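Local coordinates for protein probable zinc protease PqqL (Escherichia coli, PDB 6OFS) that probably acts as a periplasmic zinc-dependent endopeptidase of the M16 family, binding one zinc ion per chain, at residues S672-I677 and G699-S704. Residues are numbered along the deposited sequence; the frame is centred on the assembly and turned at random.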
ATOM      1  N   SER A 672      17.421   3.180 -13.850  1.00 53.18           N
ATOM      2  CA  SER A 672      17.133   1.942 -14.596  1.00 52.59           C
ATOM      3  C   SER A 672      18.361   1.343 -15.280  1.00 55.05           C
ATOM      4  O   SER A 672      18.497   0.125 -15.339  1.00 55.35           O
ATOM      5  CB  SER A 672      16.027   2.180 -15.619  1.00 56.38           C
ATOM      6  OG  SER A 672      16.415   3.158 -16.570  1.00 66.72           O
ATOM      7  N   SER A 673      19.248   2.201 -15.787  1.00 50.27           N
ATOM      8  CA  SER A 673      20.457   1.813 -16.486  1.00 49.55           C
ATOM      9  C   SER A 673      21.729   2.071 -15.614  1.00 53.04           C
ATOM     10  O   SER A 673      22.127   3.232 -15.438  1.00 52.41           O
ATOM     11  CB  SER A 673      20.528   2.538 -17.832  1.00 52.08           C
ATOM     12  OG  SER A 673      21.681   2.198 -18.586  1.00 62.24           O
ATOM     13  N   PRO A 674      22.391   0.995 -15.088  1.00 48.43           N
ATOM     14  CA  PRO A 674      23.616   1.187 -14.280  1.00 47.94           C
ATOM     15  C   PRO A 674      24.710   2.000 -14.961  1.00 52.81           C
ATOM     16  O   PRO A 674      25.394   2.765 -14.280  1.00 52.84           O
ATOM     17  CB  PRO A 674      24.068  -0.247 -13.965  1.00 49.76           C
ATOM     18  CG  PRO A 674      22.829  -1.067 -14.083  1.00 53.54           C
ATOM     19  CD  PRO A 674      22.052  -0.440 -15.200  1.00 49.16           C
ATOM     20  N   ALA A 675      24.840   1.878 -16.304  1.00 50.67           N
ATOM     21  CA  ALA A 675      25.796   2.638 -17.137  1.00 50.93           C
ATOM     22  C   ALA A 675      25.615   4.164 -17.030  1.00 54.44           C
ATOM     23  O   ALA A 675      26.562   4.906 -17.281  1.00 54.71           O
ATOM     24  CB  ALA A 675      25.672   2.215 -18.587  1.00 51.58           C
ATOM     25  N   ASP A 676      24.403   4.622 -16.668  1.00 50.42           N
ATOM     26  CA  ASP A 676      24.067   6.036 -16.499  1.00 50.44           C
ATOM     27  C   ASP A 676      24.368   6.549 -15.065  1.00 53.46           C
ATOM     28  O   ASP A 676      24.166   7.737 -14.765  1.00 52.44           O
ATOM     29  CB  ASP A 676      22.573   6.249 -16.829  1.00 52.04           C
ATOM     30  CG  ASP A 676      22.183   6.113 -18.301  1.00 69.02           C
ATOM     31  OD1 ASP A 676      23.084   6.235 -19.183  1.00 70.18           O
ATOM     32  OD2 ASP A 676      20.973   5.923 -18.578  1.00 75.68           O
ATOM     33  N   ILE A 677      24.831   5.651 -14.179  1.00 49.09           N
ATOM     34  CA  ILE A 677      25.047   6.005 -12.783  1.00 48.59           C
ATOM     35  C   ILE A 677      26.509   6.158 -12.420  1.00 53.91           C
ATOM     36  O   ILE A 677      27.343   5.336 -12.798  1.00 54.54           O
ATOM     37  CB  ILE A 677      24.317   5.029 -11.804  1.00 50.87           C
ATOM     38  CG1 ILE A 677      22.856   4.737 -12.258  1.00 50.29           C
ATOM     39  CG2 ILE A 677      24.375   5.534 -10.344  1.00 50.48           C
ATOM     40  CD1 ILE A 677      22.196   3.456 -11.648  1.00 52.45           C
ATOM     41  N   GLY A 699      27.710  -3.240  -7.899  1.00 53.64           N
ATOM     42  CA  GLY A 699      28.072  -4.063  -9.046  1.00 54.68           C
ATOM     43  C   GLY A 699      27.032  -5.111  -9.382  1.00 60.53           C
ATOM     44  O   GLY A 699      27.057  -5.702 -10.468  1.00 61.35           O
ATOM     45  N   SER A 700      26.101  -5.316  -8.451  1.00 57.55           N
ATOM     46  CA  SER A 700      24.998  -6.269  -8.515  1.00 57.63           C
ATOM     47  C   SER A 700      23.767  -5.736  -9.257  1.00 60.77           C
ATOM     48  O   SER A 700      22.951  -6.539  -9.722  1.00 60.51           O
ATOM     49  CB  SER A 700      24.600  -6.672  -7.101  1.00 62.98           C
ATOM     50  OG  SER A 700      25.640  -7.433  -6.513  1.00 78.26           O
ATOM     51  N   ILE A 701      23.611  -4.394  -9.331  1.00 56.22           N
ATOM     52  CA  ILE A 701      22.481  -3.725  -9.979  1.00 54.86           C
ATOM     53  C   ILE A 701      22.489  -4.050 -11.468  1.00 60.04           C
ATOM     54  O   ILE A 701      23.522  -3.924 -12.126  1.00 58.69           O
ATOM     55  CB  ILE A 701      22.411  -2.204  -9.657  1.00 57.12           C
ATOM     56  CG1 ILE A 701      22.246  -1.987  -8.134  1.00 57.38           C
ATOM     57  CG2 ILE A 701      21.268  -1.517 -10.432  1.00 57.28           C
ATOM     58  CD1 ILE A 701      22.634  -0.607  -7.597  1.00 63.69           C
ATOM     59  N   LYS A 702      21.341  -4.538 -11.964  1.00 58.76           N
ATOM     60  CA  LYS A 702      21.145  -4.971 -13.345  1.00 59.28           C
ATOM     61  C   LYS A 702      20.404  -3.927 -14.167  1.00 65.18           C
ATOM     62  O   LYS A 702      19.625  -3.132 -13.626  1.00 63.43           O
ATOM     63  CB  LYS A 702      20.365  -6.312 -13.400  1.00 60.34           C
ATOM     64  CG  LYS A 702      20.961  -7.482 -12.623  1.00 64.36           C
ATOM     65  CD  LYS A 702      22.184  -8.104 -13.293  1.00 72.77           C
ATOM     66  CE  LYS A 702      23.151  -8.677 -12.279  1.00 83.27           C
ATOM     67  NZ  LYS A 702      22.597  -9.869 -11.581  1.00 92.83           N
ATOM     68  N   HIS A 703      20.630  -3.972 -15.491  1.00 64.53           N
ATOM     69  CA  HIS A 703      19.950  -3.126 -16.457  1.00 65.88           C
ATOM     70  C   HIS A 703      18.443  -3.440 -16.465  1.00 72.32           C
ATOM     71  O   HIS A 703      18.022  -4.602 -16.409  1.00 71.32           O
ATOM     72  CB  HIS A 703      20.569  -3.287 -17.856  1.00 67.38           C
ATOM     73  CG  HIS A 703      20.009  -2.350 -18.884  1.00 71.22           C
ATOM     74  ND1 HIS A 703      18.950  -2.722 -19.707  1.00 73.31           N
ATOM     75  CD2 HIS A 703      20.378  -1.082 -19.191  1.00 73.09           C
ATOM     76  CE1 HIS A 703      18.708  -1.670 -20.476  1.00 72.56           C
ATOM     77  NE2 HIS A 703      19.541  -0.659 -20.200  1.00 72.81           N
ATOM     78  N   SER A 704      17.654  -2.381 -16.473  1.00 71.88           N
ATOM     79  CA  SER A 704      16.197  -2.408 -16.512  1.00 73.24           C
ATOM     80  C   SER A 704      15.815  -1.680 -17.812  1.00 79.43           C
ATOM     81  O   SER A 704      16.378  -0.610 -18.096  1.00 78.93           O
ATOM     82  CB  SER A 704      15.636  -1.684 -15.283  1.00 77.47           C
ATOM     83  OG  SER A 704      14.221  -1.721 -15.208  1.00 87.88           O
TER
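Pro674 and Ile701 meet where two loops of an M16 inactive domain pack together: one leads from helix 660-668 into strand 677-682, the other leaves helix 687-697, the helix that follows this strand. The proline ring lies against extended backbone, with CG 3.5 Å from Ile701 O and CD 3.6 Å from His703 CA. On the same ring carbon, Pro674 CG, rests the methyl CG2 of Ile701 at 4.0 Å; the side chain of Ile701 also packs on helix 591-602. A single hydrogen bond joins the loops, Ser704 N giving to Ser672 O at 2.9 Å. Beside it, the imidazole of His703, with CG anti to the backbone N (chi1 -174°), reaches along Ser673 and sets the edge atom CD2 3.6 Å from Ser673 OG. Ser672 OG turns instead to Gln669 O and Ser706 OG. Replacing Pro674 with glycine would probably leave Ile701 CG2 without its apolar neighbour across this contact and open a gap against Ile701 O and His703 CA. One backbone bond and a rigid ring thus join the loops, with the serine and histidine side chains packed beside them, while Asn502 ND2 supplies Ile701 O with the hydrogen bond that proline cannot give.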